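Local coordinates for Beta/gamma crystallin 'Greek key' domain-containing protein (Methanosaeta thermophila PT, PDB 5HT7) that binds transition metal ions such as iron(II) as a trimer of betagamma-crystallin domains, its wider cellular role being undefined, at residues Ala2-Asp7 with Arg35-Leu40; Ala8-Val13 with Ile64-Ala69. All coordinates share one frame; numbering follows the deposited sequence.

Contact 1: residues Ala2-Asp7 with Arg35-Leu40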
ATOM      1  N   ALA A   2       6.057   7.092  -3.498  1.00 25.81           N
ATOM      2  CA  ALA A   2       4.895   7.524  -4.273  1.00 24.85           C
ATOM      3  C   ALA A   2       3.942   6.367  -4.440  1.00 19.72           C
ATOM      4  O   ALA A   2       4.341   5.216  -4.275  1.00 20.55           O
ATOM      5  CB  ALA A   2       5.309   8.056  -5.631  1.00 22.96           C
ATOM      6  N   VAL A   3       2.688   6.670  -4.768  1.00 20.77           N
ATOM      7  CA  VAL A   3       1.726   5.633  -5.107  1.00 18.02           C
ATOM      8  C   VAL A   3       1.071   5.925  -6.449  1.00 19.32           C
ATOM      9  O   VAL A   3       0.606   7.037  -6.671  1.00 18.89           O
ATOM     10  CB  VAL A   3       0.613   5.498  -4.040  1.00 19.03           C
ATOM     11  CG1 VAL A   3      -0.156   4.197  -4.259  1.00 20.16           C
ATOM     12  CG2 VAL A   3       1.210   5.522  -2.650  1.00 22.24           C
ATOM     13  N   LEU A   4       1.047   4.929  -7.331  1.00 19.89           N
ATOM     14  CA  LEU A   4       0.382   5.042  -8.632  1.00 18.64           C
ATOM     15  C   LEU A   4      -0.944   4.332  -8.568  1.00 20.04           C
ATOM     16  O   LEU A   4      -1.060   3.317  -7.894  1.00 18.53           O
ATOM     17  CB  LEU A   4       1.212   4.425  -9.757  1.00 18.41           C
ATOM     18  CG  LEU A   4       2.609   4.999  -9.991  1.00 21.19           C
ATOM     19  CD1 LEU A   4       3.280   4.239 -11.128  1.00 21.34           C
ATOM     20  CD2 LEU A   4       2.511   6.492 -10.288  1.00 20.06           C
ATOM     21  N   PHE A   5      -1.925   4.848  -9.302  1.00 21.81           N
ATOM     22  CA  PHE A   5      -3.263   4.279  -9.310  1.00 19.21           C
ATOM     23  C   PHE A   5      -3.740   4.093 -10.744  1.00 22.87           C
ATOM     24  O   PHE A   5      -3.543   4.973 -11.584  1.00 22.15           O
ATOM     25  CB  PHE A   5      -4.255   5.181  -8.556  1.00 21.01           C
ATOM     26  CG  PHE A   5      -3.969   5.317  -7.085  1.00 23.18           C
ATOM     27  CD1 PHE A   5      -4.567   4.471  -6.174  1.00 24.51           C
ATOM     28  CD2 PHE A   5      -3.099   6.286  -6.620  1.00 23.02           C
ATOM     29  CE1 PHE A   5      -4.295   4.577  -4.818  1.00 22.97           C
ATOM     30  CE2 PHE A   5      -2.826   6.407  -5.267  1.00 25.10           C
ATOM     31  CZ  PHE A   5      -3.428   5.543  -4.364  1.00 20.41           C
ATOM     32  N   ALA A   6      -4.383   2.966 -11.013  1.00 20.82           N
ATOM     33  CA  ALA A   6      -4.907   2.683 -12.351  1.00 26.35           C
ATOM     34  C   ALA A   6      -6.005   3.655 -12.787  1.00 25.45           C
ATOM     35  O   ALA A   6      -6.104   3.994 -13.961  1.00 27.55           O
ATOM     36  CB  ALA A   6      -5.421   1.266 -12.417  1.00 24.26           C
ATOM     37  N   ASP A   7      -6.846   4.096 -11.858  1.00 25.21           N
ATOM     38  CA  ASP A   7      -7.920   5.009 -12.220  1.00 25.62           C
ATOM     39  C   ASP A   7      -7.670   6.404 -11.678  1.00 25.41           C
ATOM     40  O   ASP A   7      -6.859   6.598 -10.775  1.00 25.05           O
ATOM     41  CB  ASP A   7      -9.271   4.487 -11.715  1.00 27.24           C
ATOM     42  CG  ASP A   7      -9.641   3.150 -12.327  1.00 32.32           C
ATOM     43  OD1 ASP A   7      -9.327   2.923 -13.519  1.00 32.01           O
ATOM     44  OD2 ASP A   7     -10.236   2.319 -11.613  1.00 32.40           O
ATOM     45  N   ARG A  35      -3.335   6.502 -13.938  1.00 24.66           N
ATOM     46  CA  ARG A  35      -4.125   7.690 -14.213  1.00 21.72           C
ATOM     47  C   ARG A  35      -4.174   8.678 -13.064  1.00 25.61           C
ATOM     48  O   ARG A  35      -4.658   9.794 -13.230  1.00 28.34           O
ATOM     49  CB  ARG A  35      -5.545   7.289 -14.616  1.00 27.27           C
ATOM     50  CG  ARG A  35      -5.537   6.589 -15.955  1.00 26.85           C
ATOM     51  CD  ARG A  35      -6.927   6.315 -16.506  1.00 27.45           C
ATOM     52  NE  ARG A  35      -6.813   5.862 -17.897  1.00 29.04           N
ATOM     53  CZ  ARG A  35      -7.839   5.445 -18.629  1.00 31.81           C
ATOM     54  NH1 ARG A  35      -9.058   5.416 -18.099  1.00 25.76           N
ATOM     55  NH2 ARG A  35      -7.644   5.059 -19.886  1.00 29.19           N
ATOM     56  N   SER A  36      -3.685   8.276 -11.891  1.00 23.43           N
ATOM     57  CA  SER A  36      -3.476   9.234 -10.819  1.00 21.62           C
ATOM     58  C   SER A  36      -2.310   8.798  -9.948  1.00 20.20           C
ATOM     59  O   SER A  36      -1.778   7.698 -10.104  1.00 19.09           O
ATOM     60  CB  SER A  36      -4.744   9.428  -9.969  1.00 24.60           C
ATOM     61  OG  SER A  36      -5.181   8.218  -9.375  1.00 24.31           O
ATOM     62  N   MET A  37      -1.903   9.683  -9.048  1.00 20.50           N
ATOM     63  CA  MET A  37      -0.693   9.462  -8.280  1.00 20.43           C
ATOM     64  C   MET A  37      -0.723  10.247  -6.983  1.00 22.63           C
ATOM     65  O   MET A  37      -1.269  11.361  -6.925  1.00 23.08           O
ATOM     66  CB  MET A  37       0.533   9.855  -9.119  1.00 22.62           C
ATOM     67  CG  MET A  37       1.859   9.864  -8.348  1.00 24.93           C
ATOM     68  SD  MET A  37       3.250  10.192  -9.458  1.00 25.55           S
ATOM     69  CE  MET A  37       2.926  11.884  -9.938  1.00 27.94           C
ATOM     70  N   VAL A  38      -0.161   9.656  -5.930  1.00 22.59           N
ATOM     71  CA  VAL A  38       0.058  10.386  -4.700  1.00 23.64           C
ATOM     72  C   VAL A  38       1.548  10.383  -4.408  1.00 25.04           C
ATOM     73  O   VAL A  38       2.203   9.347  -4.491  1.00 22.93           O
ATOM     74  CB  VAL A  38      -0.711   9.773  -3.511  1.00 23.43           C
ATOM     75  CG1 VAL A  38      -0.311  10.479  -2.212  1.00 23.34           C
ATOM     76  CG2 VAL A  38      -2.216   9.876  -3.741  1.00 22.63           C
ATOM     77  N   VAL A  39       2.095  11.554  -4.119  1.00 23.67           N
ATOM     78  CA  VAL A  39       3.490  11.641  -3.716  1.00 25.17           C
ATOM     79  C   VAL A  39       3.518  11.949  -2.229  1.00 27.71           C
ATOM     80  O   VAL A  39       2.949  12.950  -1.795  1.00 28.92           O
ATOM     81  CB  VAL A  39       4.256  12.719  -4.504  1.00 25.18           C
ATOM     82  CG1 VAL A  39       5.647  12.900  -3.919  1.00 30.83           C
ATOM     83  CG2 VAL A  39       4.337  12.332  -5.988  1.00 26.99           C
ATOM     84  N   LEU A  40       4.157  11.084  -1.448  1.00 26.97           N
ATOM     85  CA  LEU A  40       4.161  11.237   0.003  1.00 32.51           C
ATOM     86  C   LEU A  40       5.360  12.043   0.484  1.00 37.14           C
ATOM     87  O   LEU A  40       5.271  12.806   1.440  1.00 35.41           O
ATOM     88  CB  LEU A  40       4.144   9.866   0.680  1.00 30.16           C
ATOM     89  CG  LEU A  40       2.892   9.054   0.330  1.00 33.19           C
ATOM     90  CD1 LEU A  40       3.067   7.588   0.686  1.00 43.73           C
ATOM     91  CD2 LEU A  40       1.691   9.646   1.034  1.00 33.87           C
TER
HETATM   92  O   HOH W   1      -9.975   5.699 -15.157  1.00 36.64           O
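V3 and V38 face each other as a hydrogen-bonded antiparallel pair. V3 N donates to V38 O at 2.7 Å, and V38 N returns a bond to V3 O; both are nearly straight and lie in the carbonyl plane. L4 and M37 form the next, non-hydrogen-bonded pair. Their side chains run side by side, with L4 CD2 3.9 Å from M37 SD, on the face that carries L4 onto F30 and M37 onto F60. F5 and V38 belong to the other face. The F5 side chain crosses V38 obliquely, and its CE2 meets V38 CG2 at 3.8 Å.

The tight end is at S36. F5 O takes the N-H of R35 at 2.8 Å and a weak bond from S36 N, which makes a classic beta bulge. S36 OG stands between the backbone N and the carbonyl carbon (chi1 59°). From there it donates to D7 O at 2.7 Å and also bonds to Q10 N, which fixes its rotation.

Beyond the bulge the contact is loose. The extended R35 chain passes A6 O, with CG 3.3 Å from that oxygen. R35 is exposed. D7 OD1 and R35 NH1 do not touch; one water, at the edge of the guanidinium, bridges them.

V3 also packs on H14 and H16, two residues of the iron(II) site. This is the central strand pair of one of the two betagamma-crystallin sheets.

Contact 2: residues Ala8-Val13 with Ile64-Ala69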
ATOM      1  N   ALA A   8      -8.387   7.376 -12.229  1.00 27.52           N
ATOM      2  CA  ALA A   8      -8.326   8.735 -11.723  1.00 26.68           C
ATOM      3  C   ALA A   8      -8.817   8.797 -10.278  1.00 27.11           C
ATOM      4  O   ALA A   8      -9.544   7.911  -9.824  1.00 28.25           O
ATOM      5  CB  ALA A   8      -9.150   9.673 -12.610  1.00 32.01           C
ATOM      6  N   ASN A   9      -8.395   9.832  -9.560  1.00 24.66           N
ATOM      7  CA  ASN A   9      -8.865  10.099  -8.207  1.00 27.17           C
ATOM      8  C   ASN A   9      -8.519   8.988  -7.218  1.00 27.37           C
ATOM      9  O   ASN A   9      -9.299   8.696  -6.295  1.00 26.45           O
ATOM     10  CB  ASN A   9     -10.382  10.358  -8.201  1.00 29.06           C
ATOM     11  CG  ASN A   9     -10.745  11.641  -8.919  1.00 34.46           C
ATOM     12  OD1 ASN A   9     -10.314  12.729  -8.523  1.00 35.06           O
ATOM     13  ND2 ASN A   9     -11.547  11.527  -9.972  1.00 39.44           N
ATOM     14  N   GLN A  10      -7.340   8.389  -7.414  1.00 24.52           N
ATOM     15  CA  GLN A  10      -6.756   7.466  -6.441  1.00 22.63           C
ATOM     16  C   GLN A  10      -7.636   6.233  -6.231  1.00 22.97           C
ATOM     17  O   GLN A  10      -7.879   5.804  -5.098  1.00 23.32           O
ATOM     18  CB  GLN A  10      -6.510   8.190  -5.118  1.00 22.77           C
ATOM     19  CG  GLN A  10      -5.523   9.351  -5.211  1.00 25.15           C
ATOM     20  CD  GLN A  10      -6.119  10.585  -5.863  1.00 30.41           C
ATOM     21  OE1 GLN A  10      -5.559  11.128  -6.817  1.00 32.56           O
ATOM     22  NE2 GLN A  10      -7.267  11.022  -5.362  1.00 28.33           N
ATOM     23  N   ARG A  11      -8.106   5.664  -7.334  1.00 24.04           N
ATOM     24  CA  ARG A  11      -8.913   4.461  -7.288  1.00 21.61           C
ATOM     25  C   ARG A  11      -8.341   3.429  -8.247  1.00 25.77           C
ATOM     26  O   ARG A  11      -7.446   3.740  -9.040  1.00 21.77           O
ATOM     27  CB  ARG A  11     -10.382   4.801  -7.608  1.00 25.37           C
ATOM     28  CG  ARG A  11     -10.984   5.789  -6.581  1.00 30.23           C
ATOM     29  CD  ARG A  11     -12.427   6.229  -6.878  1.00 34.49           C
ATOM     30  NE  ARG A  11     -13.023   6.878  -5.702  1.00 36.51           N
ATOM     31  CZ  ARG A  11     -13.493   8.123  -5.673  1.00 42.19           C
ATOM     32  NH1 ARG A  11     -13.457   8.867  -6.772  1.00 40.85           N
ATOM     33  NH2 ARG A  11     -14.009   8.627  -4.542  1.00 32.81           N
ATOM     34  N   GLY A  12      -8.836   2.197  -8.170  1.00 21.28           N
ATOM     35  CA  GLY A  12      -8.301   1.126  -8.989  1.00 23.83           C
ATOM     36  C   GLY A  12      -7.080   0.481  -8.355  1.00 24.60           C
ATOM     37  O   GLY A  12      -6.660   0.880  -7.265  1.00 21.72           O
ATOM     38  N   VAL A  13      -6.515  -0.529  -9.017  1.00 23.87           N
ATOM     39  CA  VAL A  13      -5.316  -1.179  -8.494  1.00 21.30           C
ATOM     40  C   VAL A  13      -4.203  -0.136  -8.318  1.00 23.46           C
ATOM     41  O   VAL A  13      -4.129   0.835  -9.060  1.00 21.11           O
ATOM     42  CB  VAL A  13      -4.814  -2.329  -9.408  1.00 25.14           C
ATOM     43  CG1 VAL A  13      -5.808  -3.493  -9.395  1.00 28.37           C
ATOM     44  CG2 VAL A  13      -4.585  -1.839 -10.826  1.00 26.70           C
ATOM     45  N   ILE A  64      -1.449  15.276  -4.008  1.00 28.28           N
ATOM     46  CA  ILE A  64      -2.411  14.353  -4.590  1.00 30.13           C
ATOM     47  C   ILE A  64      -2.724  14.791  -6.022  1.00 33.16           C
ATOM     48  O   ILE A  64      -3.172  15.920  -6.247  1.00 35.91           O
ATOM     49  CB  ILE A  64      -3.712  14.297  -3.749  1.00 29.33           C
ATOM     50  CG1 ILE A  64      -3.407  13.820  -2.323  1.00 29.93           C
ATOM     51  CG2 ILE A  64      -4.733  13.389  -4.391  1.00 29.27           C
ATOM     52  CD1 ILE A  64      -4.627  13.816  -1.397  1.00 27.85           C
ATOM     53  N   TYR A  65      -2.480  13.905  -6.985  1.00 28.74           N
ATOM     54  CA  TYR A  65      -2.651  14.226  -8.407  1.00 27.98           C
ATOM     55  C   TYR A  65      -3.700  13.331  -9.064  1.00 28.23           C
ATOM     56  O   TYR A  65      -3.377  12.277  -9.604  1.00 27.16           O
ATOM     57  CB  TYR A  65      -1.305  14.108  -9.132  1.00 27.79           C
ATOM     58  CG  TYR A  65      -0.230  14.940  -8.476  1.00 32.35           C
ATOM     59  CD1 TYR A  65      -0.090  16.291  -8.776  1.00 32.61           C
ATOM     60  CD2 TYR A  65       0.615  14.389  -7.522  1.00 29.74           C
ATOM     61  CE1 TYR A  65       0.884  17.065  -8.160  1.00 34.21           C
ATOM     62  CE2 TYR A  65       1.594  15.155  -6.903  1.00 34.72           C
ATOM     63  CZ  TYR A  65       1.721  16.495  -7.229  1.00 34.60           C
ATOM     64  OH  TYR A  65       2.684  17.264  -6.614  1.00 38.79           O
ATOM     65  N   PRO A  66      -4.971  13.762  -9.023  1.00 32.57           N
ATOM     66  CA  PRO A  66      -6.124  12.915  -9.367  1.00 29.51           C
ATOM     67  C   PRO A  66      -6.243  12.570 -10.838  1.00 29.52           C
ATOM     68  O   PRO A  66      -6.997  11.659 -11.175  1.00 28.79           O
ATOM     69  CB  PRO A  66      -7.325  13.767  -8.941  1.00 32.20           C
ATOM     70  CG  PRO A  66      -6.771  14.777  -8.000  1.00 33.96           C
ATOM     71  CD  PRO A  66      -5.404  15.073  -8.519  1.00 34.56           C
ATOM     72  N   SER A  67      -5.532  13.289 -11.702  1.00 30.87           N
ATOM     73  CA  SER A  67      -5.596  13.014 -13.135  1.00 28.49           C
ATOM     74  C   SER A  67      -4.301  13.402 -13.833  1.00 35.52           C
ATOM     75  O   SER A  67      -4.176  14.515 -14.343  1.00 38.06           O
ATOM     76  CB  SER A  67      -6.774  13.761 -13.767  1.00 36.95           C
ATOM     77  OG  SER A  67      -6.888  13.443 -15.145  1.00 40.69           O
ATOM     78  N   ILE A  68      -3.335  12.493 -13.876  1.00 33.00           N
ATOM     79  CA  ILE A  68      -2.017  12.899 -14.349  1.00 33.34           C
ATOM     80  C   ILE A  68      -2.004  13.095 -15.870  1.00 35.84           C
ATOM     81  O   ILE A  68      -1.059  13.654 -16.413  1.00 38.51           O
ATOM     82  CB  ILE A  68      -0.919  11.901 -13.925  1.00 31.68           C
ATOM     83  CG1 ILE A  68      -1.227  10.486 -14.401  1.00 30.80           C
ATOM     84  CG2 ILE A  68      -0.760  11.918 -12.410  1.00 27.46           C
ATOM     85  CD1 ILE A  68      -0.140   9.476 -13.986  1.00 32.32           C
ATOM     86  N   ALA A  69      -3.062  12.661 -16.549  1.00 36.73           N
ATOM     87  CA  ALA A  69      -3.236  12.985 -17.963  1.00 41.09           C
ATOM     88  C   ALA A  69      -3.275  14.499 -18.185  1.00 42.85           C
ATOM     89  O   ALA A  69      -2.882  14.981 -19.245  1.00 45.45           O
ATOM     90  CB  ALA A  69      -4.494  12.341 -18.510  1.00 43.82           C
TER
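Q10 lays its amide over I64, where the loop 8-13 meets the end of strand 63-65, outermost of its sheet within this chain. The loop is a surface connection between strands 3-5 and 14-16, the first two of the first Greek key motif in the betagamma-crystallin domain.

I64 comes first. Its CG2, anti to the backbone N, points at the Q10 amide, 3.5 Å from CD, and the two side chains cross at about a right angle. On the second subunit, F18 packs against I64.

Y65 turns away from the loop. Its hydroxyl bonds to G61 O and its ring meets F60 edge-to-face.

P66 carries most of the contact. Q10 bends at its second torsion (chi2 75°), which brings OE1 to 3.2 Å from P66 CA. This oxygen also lies near P66 N, but the proline nitrogen has no hydrogen to offer. With an alanine at Q10 the amide is gone, and I64 CG2 and P66 CA are likely to lose their cover, leaving a gap. N9 OD1 rests 3.2 Å from P66 CB. P66 O accepts the N-H of N9 at 2.8 Å, in the carbonyl plane and on a lone pair. The CB of A8 touches the same oxygen at 3.3 Å.

S67 then leads away from the loop, and its OG makes a weak hydrogen bond to D70 OD1.

Overall arrangement
From the N terminus the chain lays down strand 3-5, turns a corner at A6 and runs through the loop 8-13 to strand 14-16. A6 N and V13 O probably bond across the base of that loop. Contact 1 closes the chain between D7 and R35, bringing strand 36-39 beside strand 3-5. Contact 2 closes a longer span, from A8-Q10 to I64-P66. The two closures cross, since their segments alternate along the sequence. Strand 63-65 pairs with strand 36-39, where M37 O probably accepts from Y65 N at 2.8 Å. Together the two contacts tie strands 3-5, 36-39 and 63-65 of one sheet to the loop 8-13, and both touch the second subunit.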